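Local coordinates for putative alpha-L-fucosidase (Bacteroides thetaiotaomicron VPI-5482, PDB 3GZA), which is probably an alpha-L-fucosidase of glycosyl hydrolase family 29, hydrolysing alpha-L-fucosyl linkages in glycans, at residues P12-W17 with N205-H210; D213-R218 with Y264-M269; G122-I127 with D175-W180. One frame throughout, in Å; residues are numbered along the deposited sequence.

Interaction 1. Residues P12-W17 with N205-H210; sequences PHQLKW and NCLFYH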
loop_
_atom_site.group_PDB
_atom_site.type_symbol
_atom_site.label_atom_id
_atom_site.label_comp_id
_atom_site.label_asym_id
_atom_site.label_seq_id
_atom_site.Cartn_x
_atom_site.Cartn_y
_atom_site.Cartn_z
ATOM N N PRO A 12 33.840 -11.122 -16.762
ATOM C CA PRO A 12 33.892 -9.902 -17.531
ATOM C C PRO A 12 33.101 -8.732 -16.922
ATOM O O PRO A 12 33.588 -7.584 -16.940
ATOM C CB PRO A 12 33.295 -10.331 -18.855
ATOM C CG PRO A 12 33.689 -11.749 -18.981
ATOM C CD PRO A 12 33.549 -12.295 -17.599
ATOM N N HIS A 13 31.908 -8.966 -16.343
ATOM C CA HIS A 13 31.118 -7.860 -15.816
ATOM C C HIS A 13 31.628 -7.337 -14.464
ATOM O O HIS A 13 31.141 -6.316 -13.964
ATOM C CB HIS A 13 29.625 -8.208 -15.763
ATOM C CG HIS A 13 29.224 -9.025 -14.574
ATOM N ND1 HIS A 13 29.458 -10.380 -14.493
ATOM C CD2 HIS A 13 28.585 -8.671 -13.428
ATOM C CE1 HIS A 13 28.990 -10.819 -13.326
ATOM N NE2 HIS A 13 28.453 -9.806 -12.668
ATOM N N GLN A 14 32.608 -8.025 -13.869
ATOM C CA GLN A 14 33.196 -7.564 -12.628
ATOM C C GLN A 14 34.358 -6.599 -12.885
ATOM O O GLN A 14 34.792 -5.923 -11.957
ATOM C CB GLN A 14 33.684 -8.735 -11.768
ATOM C CG GLN A 14 32.553 -9.489 -11.073
ATOM C CD GLN A 14 33.026 -10.727 -10.351
ATOM O OE1 GLN A 14 33.626 -11.636 -10.951
ATOM N NE2 GLN A 14 32.772 -10.765 -9.029
ATOM N N LEU A 15 34.847 -6.495 -14.120
ATOM C CA LEU A 15 35.982 -5.586 -14.367
ATOM C C LEU A 15 35.599 -4.136 -14.027
ATOM O O LEU A 15 36.401 -3.404 -13.425
ATOM C CB LEU A 15 36.502 -5.729 -15.793
ATOM C CG LEU A 15 37.108 -7.102 -16.129
ATOM C CD1 LEU A 15 37.574 -7.092 -17.590
ATOM C CD2 LEU A 15 38.295 -7.441 -15.244
ATOM N N LYS A 16 34.358 -3.739 -14.324
ATOM C CA LYS A 16 33.907 -2.358 -14.054
ATOM C C LYS A 16 33.809 -2.062 -12.576
ATOM O O LYS A 16 33.775 -0.924 -12.199
ATOM C CB LYS A 16 32.579 -2.037 -14.753
ATOM C CG LYS A 16 31.424 -2.952 -14.407
ATOM C CD LYS A 16 30.107 -2.487 -15.004
ATOM C CE LYS A 16 28.993 -3.431 -14.639
ATOM N NZ LYS A 16 29.199 -4.743 -15.296
ATOM N N TRP A 17 33.724 -3.109 -11.741
ATOM C CA TRP A 17 33.724 -2.954 -10.287
ATOM C C TRP A 17 35.102 -2.444 -9.864
ATOM O O TRP A 17 35.238 -1.404 -9.176
ATOM C CB TRP A 17 33.402 -4.303 -9.595
ATOM C CG TRP A 17 33.645 -4.210 -8.160
ATOM C CD1 TRP A 17 34.701 -4.750 -7.475
ATOM C CD2 TRP A 17 32.885 -3.462 -7.199
ATOM N NE1 TRP A 17 34.644 -4.365 -6.160
ATOM C CE2 TRP A 17 33.533 -3.606 -5.956
ATOM C CE3 TRP A 17 31.711 -2.693 -7.263
ATOM C CZ2 TRP A 17 33.055 -3.007 -4.815
ATOM C CZ3 TRP A 17 31.275 -2.070 -6.137
ATOM C CH2 TRP A 17 31.934 -2.248 -4.928
ATOM N N ASN A 205 24.806 -8.060 -17.378
ATOM C CA ASN A 205 26.106 -7.459 -17.023
ATOM C C ASN A 205 26.075 -6.640 -15.760
ATOM O O ASN A 205 27.024 -5.981 -15.435
ATOM C CB ASN A 205 26.592 -6.596 -18.158
ATOM C CG ASN A 205 26.896 -7.410 -19.368
ATOM O OD1 ASN A 205 27.730 -8.325 -19.324
ATOM N ND2 ASN A 205 26.205 -7.121 -20.445
ATOM N N CYS A 206 24.966 -6.725 -15.037
ATOM C CA CYS A 206 24.774 -6.016 -13.788
ATOM C C CYS A 206 25.328 -6.774 -12.598
ATOM O O CYS A 206 25.139 -7.969 -12.480
ATOM C CB CYS A 206 23.271 -5.724 -13.600
ATOM S SG CYS A 206 22.789 -4.851 -12.101
ATOM N N LEU A 207 26.027 -6.084 -11.703
ATOM C CA LEU A 207 26.540 -6.727 -10.494
ATOM C C LEU A 207 25.374 -7.072 -9.614
ATOM O O LEU A 207 24.538 -6.218 -9.316
ATOM C CB LEU A 207 27.516 -5.822 -9.747
ATOM C CG LEU A 207 28.793 -5.428 -10.501
ATOM C CD1 LEU A 207 29.393 -4.051 -9.978
ATOM C CD2 LEU A 207 29.827 -6.584 -10.525
ATOM N N PHE A 208 25.334 -8.313 -9.181
ATOM C CA PHE A 208 24.252 -8.839 -8.327
ATOM C C PHE A 208 24.784 -8.861 -6.881
ATOM O O PHE A 208 25.736 -9.604 -6.561
ATOM C CB PHE A 208 23.855 -10.235 -8.767
ATOM C CG PHE A 208 22.759 -10.839 -7.940
ATOM C CD1 PHE A 208 21.415 -10.579 -8.217
ATOM C CD2 PHE A 208 23.068 -11.662 -6.851
ATOM C CE1 PHE A 208 20.422 -11.126 -7.443
ATOM C CE2 PHE A 208 22.075 -12.200 -6.083
ATOM C CZ PHE A 208 20.760 -11.954 -6.369
ATOM N N TYR A 209 24.205 -8.022 -6.009
ATOM C CA TYR A 209 24.666 -7.907 -4.641
ATOM C C TYR A 209 23.444 -7.842 -3.742
ATOM O O TYR A 209 22.892 -6.741 -3.536
ATOM C CB TYR A 209 25.589 -6.692 -4.527
ATOM C CG TYR A 209 26.104 -6.489 -3.155
ATOM C CD1 TYR A 209 27.073 -7.314 -2.627
ATOM C CD2 TYR A 209 25.631 -5.458 -2.368
ATOM C CE1 TYR A 209 27.522 -7.147 -1.340
ATOM C CE2 TYR A 209 26.066 -5.317 -1.033
ATOM C CZ TYR A 209 26.994 -6.174 -0.545
ATOM O OH TYR A 209 27.469 -6.134 0.741
ATOM N N HIS A 210 22.998 -8.934 -3.121
ATOM C CA HIS A 210 23.571 -10.264 -3.055
ATOM C C HIS A 210 22.514 -11.136 -2.401
ATOM O O HIS A 210 21.517 -10.634 -1.908
ATOM C CB HIS A 210 24.836 -10.282 -2.166
ATOM C CG HIS A 210 24.626 -9.707 -0.815
ATOM N ND1 HIS A 210 24.538 -10.474 0.322
ATOM C CD2 HIS A 210 24.508 -8.412 -0.411
ATOM C CE1 HIS A 210 24.365 -9.679 1.368
ATOM N NE2 HIS A 210 24.378 -8.423 0.958
#
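Leu207 meets His13, Gln14 and Trp17, and these van der Waals meetings make the tight part of the contact. Its two methyls go separate ways. Leu207 CD1 makes an apolar contact 3.8 Å from CE3 of Trp17, and the two side chains cross at about a right angle. Leu207 CD2 sits 3.8 Å from CD2 of His13 and 4.0 Å from CG of Gln14. With CG anti to the carbonyl carbon (chi1 -62°), the leucine reaches out from the start of strand 207-209 to the turn that leads into helix 15-20. The His13 ring also passes Cys206, its CD2 3.6 Å from the Cys206 O. NE2 of this ring is hydrogen-bonded to Asp216, which should limit its rotation. The NE2 of Gln14 likewise bonds to the backbone O of Asp216.

The Asn205 side is looser and opens to solvent. Asn205 OD1 comes no closer to His13 than 4.0 Å from CB, a mere touch. Lys16 reaches across here. In the conformer given, its chain bends at the last torsion (chi4 -67°), which brings Lys16 NZ to 2.8 Å from His13 O. Lys16 NZ also lies 2.5 Å from Asn205 O, which is unusually short. The lysine was modelled in two conformers, so the detail of both bonds is doubtful.

Helix 15-20 lies against the N-terminal ends of the strands of a TIM-barrel domain. Strand 207-209 pairs with strand 178-181, and Trp17 stacks on Phe217 and touches Met178, Pro267 and Met269.

Interaction 2. Residues D213-R218 with Y264-M269; sequences DRADFR and YWVPAM
A short parallel beta pairing in the wall of the TIM-barrel domain joins Arg218 to Ala268, where strand 218-219 runs beside strand 264-273. Two backbone bonds hold it. Arg218 N donates to Pro267 O at 2.8 Å, and Met269 N donates to Arg218 O, also at 2.8 Å.

The Arg218 side chain runs across to segment 264-269. Its CG sits between the backbone N and the carbonyl carbon (chi1 63°), and from there the chain extends to NE. Arg218 NH1 gives a hydrogen bond to Val266 O at 2.8 Å, somewhat bent and tilted from the guanidinium plane. One face of the guanidinium lies over the methyl of Ala268, with Ala268 CB 3.6 Å from Arg218 NH2. Three carbonyl oxygens, of Val266, Leu255 and Trp232, take bonds from NE and NH1 of this buried arginine.

Phe217 turns to Met269, a selenomethionine. Phe217 CD1 is 3.7 Å from CB of Met269, and the side chains cross at a slant. Val266 CG1 lies 3.5 Å from Ala215 O. Nearby, Arg214 grips Asp216 side-on in a salt bridge, NE to one oxygen and NH2 to the other. Asp216 OD2 is also hydrogen-bonded to His13. A water bridges the two segments, donating one hydrogen to Ala215 O at 2.8 Å and the other to Trp265 O at 2.7 Å.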
loop_
_atom_site.group_PDB
_atom_site.type_symbol
_atom_site.label_atom_id
_atom_site.label_comp_id
_atom_site.label_asym_id
_atom_site.label_seq_id
_atom_site.Cartn_x
_atom_site.Cartn_y
_atom_site.Cartn_z
ATOM N N ASP A 213 23.112 -17.361 -2.418
ATOM C CA ASP A 213 23.748 -18.122 -3.509
ATOM C C ASP A 213 24.878 -17.367 -4.185
ATOM O O ASP A 213 25.796 -17.995 -4.735
ATOM C CB ASP A 213 22.725 -18.446 -4.599
ATOM C CG ASP A 213 21.649 -19.376 -4.133
ATOM O OD1 ASP A 213 21.918 -20.252 -3.273
ATOM O OD2 ASP A 213 20.482 -19.240 -4.599
ATOM N N ARG A 214 24.801 -16.051 -4.170
ATOM C CA ARG A 214 25.696 -15.222 -4.949
ATOM C C ARG A 214 25.891 -13.808 -4.467
ATOM O O ARG A 214 24.931 -13.116 -4.124
ATOM C CB ARG A 214 25.103 -15.157 -6.377
ATOM C CG ARG A 214 25.904 -14.324 -7.349
ATOM C CD ARG A 214 25.232 -14.281 -8.677
ATOM N NE ARG A 214 25.737 -13.254 -9.582
ATOM C CZ ARG A 214 25.200 -12.996 -10.769
ATOM N NH1 ARG A 214 24.216 -13.733 -11.257
ATOM N NH2 ARG A 214 25.688 -12.031 -11.527
ATOM N N ALA A 215 27.144 -13.351 -4.493
ATOM C CA ALA A 215 27.514 -11.957 -4.267
ATOM C C ALA A 215 28.623 -11.651 -5.277
ATOM O O ALA A 215 29.618 -12.371 -5.344
ATOM C CB ALA A 215 28.043 -11.728 -2.888
ATOM N N ASP A 216 28.393 -10.614 -6.081
ATOM C CA ASP A 216 29.410 -10.198 -7.050
ATOM C C ASP A 216 30.509 -9.313 -6.470
ATOM O O ASP A 216 31.524 -9.056 -7.137
ATOM C CB ASP A 216 28.772 -9.580 -8.268
ATOM C CG ASP A 216 28.051 -10.581 -9.135
ATOM O OD1 ASP A 216 28.187 -11.818 -8.973
ATOM O OD2 ASP A 216 27.372 -10.098 -10.089
ATOM N N PHE A 217 30.333 -8.905 -5.225
ATOM C CA PHE A 217 31.356 -8.259 -4.429
ATOM C C PHE A 217 30.924 -8.459 -2.988
ATOM O O PHE A 217 29.805 -8.955 -2.760
ATOM C CB PHE A 217 31.597 -6.799 -4.834
ATOM C CG PHE A 217 30.402 -5.923 -4.753
ATOM C CD1 PHE A 217 30.040 -5.398 -3.567
ATOM C CD2 PHE A 217 29.663 -5.605 -5.898
ATOM C CE1 PHE A 217 28.979 -4.607 -3.466
ATOM C CE2 PHE A 217 28.605 -4.801 -5.817
ATOM C CZ PHE A 217 28.271 -4.270 -4.612
ATOM N N ARG A 218 31.781 -8.135 -2.026
ATOM C CA ARG A 218 31.467 -8.358 -0.613
ATOM C C ARG A 218 31.625 -7.067 0.149
ATOM O O ARG A 218 32.534 -6.309 -0.138
ATOM C CB ARG A 218 32.386 -9.403 0.048
ATOM C CG ARG A 218 33.878 -9.009 0.079
ATOM C CD ARG A 218 34.733 -10.130 0.587
ATOM N NE ARG A 218 36.020 -9.579 1.025
ATOM C CZ ARG A 218 37.134 -9.520 0.297
ATOM N NH1 ARG A 218 37.211 -10.101 -0.911
ATOM N NH2 ARG A 218 38.204 -8.939 0.817
ATOM N N TYR A 264 36.720 -18.421 -5.607
ATOM C CA TYR A 264 35.686 -17.487 -6.124
ATOM C C TYR A 264 36.120 -16.028 -6.084
ATOM O O TYR A 264 36.850 -15.589 -5.166
ATOM C CB TYR A 264 34.373 -17.692 -5.328
ATOM C CG TYR A 264 33.944 -19.137 -5.426
ATOM C CD1 TYR A 264 33.290 -19.602 -6.560
ATOM C CD2 TYR A 264 34.283 -20.053 -4.440
ATOM C CE1 TYR A 264 32.922 -20.910 -6.693
ATOM C CE2 TYR A 264 33.929 -21.374 -4.564
ATOM C CZ TYR A 264 33.254 -21.799 -5.694
ATOM O OH TYR A 264 32.903 -23.120 -5.801
ATOM N N TRP A 265 35.676 -15.280 -7.092
ATOM C CA TRP A 265 36.021 -13.874 -7.206
ATOM C C TRP A 265 34.900 -13.030 -6.605
ATOM O O TRP A 265 33.823 -12.867 -7.203
ATOM C CB TRP A 265 36.248 -13.507 -8.674
ATOM C CG TRP A 265 37.041 -12.213 -8.806
ATOM C CD1 TRP A 265 36.562 -10.973 -8.925
ATOM C CD2 TRP A 265 38.473 -12.087 -8.753
ATOM N NE1 TRP A 265 37.595 -10.055 -8.969
ATOM C CE2 TRP A 265 38.777 -10.731 -8.887
ATOM C CE3 TRP A 265 39.522 -12.998 -8.658
ATOM C CZ2 TRP A 265 40.092 -10.266 -8.906
ATOM C CZ3 TRP A 265 40.821 -12.528 -8.679
ATOM C CH2 TRP A 265 41.085 -11.182 -8.790
ATOM N N VAL A 266 35.102 -12.589 -5.357
ATOM C CA VAL A 266 34.101 -11.820 -4.593
ATOM C C VAL A 266 34.814 -10.591 -3.992
ATOM O O VAL A 266 35.149 -10.588 -2.794
ATOM C CB VAL A 266 33.398 -12.646 -3.494
ATOM C CG1 VAL A 266 32.199 -11.920 -2.969
ATOM C CG2 VAL A 266 32.926 -14.016 -4.034
ATOM N N PRO A 267 35.112 -9.594 -4.842
ATOM C CA PRO A 267 35.994 -8.525 -4.412
ATOM C C PRO A 267 35.443 -7.588 -3.372
ATOM O O PRO A 267 34.237 -7.486 -3.153
ATOM C CB PRO A 267 36.352 -7.809 -5.716
ATOM C CG PRO A 267 35.212 -8.159 -6.637
ATOM C CD PRO A 267 34.727 -9.449 -6.258
ATOM N N ALA A 268 36.383 -6.914 -2.713
ATOM C CA ALA A 268 36.062 -6.043 -1.597
ATOM C C ALA A 268 35.408 -4.702 -1.903
ATOM O O ALA A 268 35.799 -3.951 -2.784
ATOM C CB ALA A 268 37.328 -5.803 -0.749
HETATM N N MSE A 269 34.400 -4.414 -1.123
HETATM C CA MSE A 269 33.702 -3.144 -1.135
HETATM C C MSE A 269 33.929 -2.468 0.218
HETATM O O MSE A 269 33.879 -3.103 1.254
HETATM C CB MSE A 269 32.211 -3.360 -1.314
HETATM C CG MSE A 269 31.448 -2.155 -1.386
HETATM SE SE MSE A 269 30.563 -1.632 0.290
HETATM C CE MSE A 269 29.037 -2.775 0.108
HETATM O O HOH W 1 31.203 -13.580 -7.308
#

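Interaction 3. Residues G122-I127 with D175-W180; sequences GLQPGI and DLYMIW
Gln124 lays its side chain beside the ring of Tyr177. Gln124 OE1 lies at the ring edge, near its plane, 3.4 Å from Tyr177 CD1, and the amide plane stands almost perpendicular to the ring (86°). Tyr177 reaches it with CG anti to the backbone N (chi1 -176°), and its OH bonds to Lys16 O. An alanine in place of Gln124 would take away the amide and is likely to open a gap at this edge of the Tyr177 ring. Next, Pro125 O accepts a hydrogen bond from Tyr177 N at 2.8 Å. This starts the parallel pairing of strands 124-129 and 178-181. They are neighbours in the TIM barrel, joined in sequence by helix 148-171 in a beta-alpha-beta crossover. At Gly126 the strands press close: a CB would fall 3.0 Å from CG of Met178, a clash that glycine avoids. Then comes Ile127. Ile127 N donates to Met178 O at 3.0 Å, and Ile127 O accepts from Trp180 N, also at 3.0 Å. Its side chain turns to Leu176, where the two CD1 methyls of Ile127 and Leu176 meet at 3.8 Å.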
loop_
_atom_site.group_PDB
_atom_site.type_symbol
_atom_site.label_atom_id
_atom_site.label_comp_id
_atom_site.label_asym_id
_atom_site.label_seq_id
_atom_site.Cartn_x
_atom_site.Cartn_y
_atom_site.Cartn_z
ATOM N N GLY A 122 27.985 10.717 -17.341
ATOM C CA GLY A 122 28.936 9.653 -17.505
ATOM C C GLY A 122 29.183 8.775 -16.308
ATOM O O GLY A 122 30.276 8.213 -16.181
ATOM N N LEU A 123 28.232 8.711 -15.377
ATOM C CA LEU A 123 28.323 7.800 -14.245
ATOM C C LEU A 123 27.383 6.636 -14.563
ATOM O O LEU A 123 26.371 6.805 -15.244
ATOM C CB LEU A 123 27.980 8.440 -12.911
ATOM C CG LEU A 123 29.130 9.136 -12.161
ATOM C CD1 LEU A 123 29.630 10.331 -12.966
ATOM C CD2 LEU A 123 28.681 9.506 -10.761
ATOM N N GLN A 124 27.790 5.438 -14.157
ATOM C CA GLN A 124 26.977 4.246 -14.374
ATOM C C GLN A 124 25.952 4.146 -13.245
ATOM O O GLN A 124 26.306 4.136 -12.069
ATOM C CB GLN A 124 27.880 3.009 -14.386
ATOM C CG GLN A 124 28.864 3.044 -15.572
ATOM C CD GLN A 124 29.963 1.974 -15.503
ATOM O OE1 GLN A 124 29.719 0.813 -15.767
ATOM N NE2 GLN A 124 31.174 2.381 -15.170
ATOM N N PRO A 125 24.664 4.045 -13.592
ATOM C CA PRO A 125 23.636 3.971 -12.564
ATOM C C PRO A 125 23.358 2.619 -12.030
ATOM O O PRO A 125 23.304 1.685 -12.802
ATOM C CB PRO A 125 22.360 4.455 -13.307
ATOM C CG PRO A 125 22.597 4.105 -14.683
ATOM C CD PRO A 125 24.066 4.132 -14.942
ATOM N N GLY A 126 23.203 2.519 -10.728
ATOM C CA GLY A 126 22.742 1.307 -10.089
ATOM C C GLY A 126 21.517 1.591 -9.232
ATOM O O GLY A 126 21.201 2.715 -8.945
ATOM N N ILE A 127 20.866 0.519 -8.779
ATOM C CA ILE A 127 19.637 0.654 -7.987
ATOM C C ILE A 127 19.739 -0.195 -6.728
ATOM O O ILE A 127 20.149 -1.365 -6.784
ATOM C CB ILE A 127 18.401 0.288 -8.796
ATOM C CG1 ILE A 127 18.188 1.243 -10.003
ATOM C CG2 ILE A 127 17.175 0.407 -7.881
ATOM C CD1 ILE A 127 17.056 0.880 -10.969
ATOM N N ASP A 175 20.376 -0.276 -18.783
ATOM C CA ASP A 175 21.380 -1.198 -18.227
ATOM C C ASP A 175 21.972 -0.639 -16.958
ATOM O O ASP A 175 22.325 0.543 -16.878
ATOM C CB ASP A 175 22.452 -1.509 -19.256
ATOM C CG ASP A 175 21.912 -2.288 -20.458
ATOM O OD1 ASP A 175 20.780 -2.830 -20.393
ATOM O OD2 ASP A 175 22.623 -2.392 -21.488
ATOM N N LEU A 176 22.034 -1.482 -15.927
ATOM C CA LEU A 176 22.424 -1.066 -14.596
ATOM C C LEU A 176 23.809 -1.609 -14.178
ATOM O O LEU A 176 24.259 -2.667 -14.620
ATOM C CB LEU A 176 21.411 -1.586 -13.581
ATOM C CG LEU A 176 19.963 -1.143 -13.821
ATOM C CD1 LEU A 176 18.997 -1.845 -12.872
ATOM C CD2 LEU A 176 19.865 0.371 -13.754
ATOM N N TYR A 177 24.430 -0.831 -13.313
ATOM C CA TYR A 177 25.754 -1.136 -12.799
ATOM C C TYR A 177 25.676 -2.223 -11.758
ATOM O O TYR A 177 26.481 -3.140 -11.775
ATOM C CB TYR A 177 26.357 0.153 -12.217
ATOM C CG TYR A 177 27.777 -0.016 -11.735
ATOM C CD1 TYR A 177 28.843 0.043 -12.609
ATOM C CD2 TYR A 177 28.065 -0.146 -10.363
ATOM C CE1 TYR A 177 30.164 -0.098 -12.159
ATOM C CE2 TYR A 177 29.383 -0.325 -9.936
ATOM C CZ TYR A 177 30.427 -0.246 -10.823
ATOM O OH TYR A 177 31.728 -0.366 -10.366
HETATM N N MSE A 178 24.754 -2.048 -10.817
HETATM C CA MSE A 178 24.522 -3.054 -9.804
HETATM C C MSE A 178 23.078 -2.963 -9.361
HETATM O O MSE A 178 22.403 -1.928 -9.590
HETATM C CB MSE A 178 25.369 -2.785 -8.535
HETATM C CG MSE A 178 25.026 -1.584 -7.742
HETATM SE SE MSE A 178 25.844 -1.495 -6.027
HETATM C CE MSE A 178 27.671 -1.149 -6.562
ATOM N N ILE A 179 22.642 -4.060 -8.745
ATOM C CA ILE A 179 21.411 -4.138 -7.950
ATOM C C ILE A 179 21.949 -4.506 -6.568
ATOM O O ILE A 179 22.636 -5.524 -6.432
ATOM C CB ILE A 179 20.381 -5.182 -8.373
ATOM C CG1 ILE A 179 19.710 -4.779 -9.707
ATOM C CG2 ILE A 179 19.343 -5.387 -7.240
ATOM C CD1 ILE A 179 18.861 -3.508 -9.701
ATOM N N TRP A 180 21.661 -3.655 -5.582
ATOM C CA TRP A 180 22.094 -3.792 -4.204
ATOM C C TRP A 180 20.868 -3.966 -3.338
ATOM O O TRP A 180 20.040 -3.075 -3.237
ATOM C CB TRP A 180 22.807 -2.516 -3.774
ATOM C CG TRP A 180 23.372 -2.410 -2.365
ATOM C CD1 TRP A 180 23.091 -3.197 -1.269
ATOM C CD2 TRP A 180 24.259 -1.387 -1.892
ATOM N NE1 TRP A 180 23.789 -2.770 -0.182
ATOM C CE2 TRP A 180 24.513 -1.654 -0.530
ATOM C CE3 TRP A 180 24.884 -0.289 -2.499
ATOM C CZ2 TRP A 180 25.336 -0.855 0.237
ATOM C CZ3 TRP A 180 25.712 0.504 -1.728
ATOM C CH2 TRP A 180 25.888 0.252 -0.366
#

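How the interactions relate
All three contacts reach the same curled barrel sheet. Interactions 2 and 3 are buried and rest on parallel strand pairing. Interaction 1 is partly buried and sets a helix and its lead-in turn against a strand end, so side chains meeting side chains and backbone oxygens carry it, with no strand pairing. Strand 207-209 of interaction 1 pairs with strand 178-181 of interaction 3, and Lys16 with Tyr177 is a second tie. Asp216 links interaction 2 to His13 and Gln14 of interaction 1. Interactions 2 and 3 meet by packing, Phe217 on Met178 and Met269 near Trp180. Interaction 2 alone buries an arginine between its segments, whereas interaction 3 is mostly apolar beyond its backbone bonds.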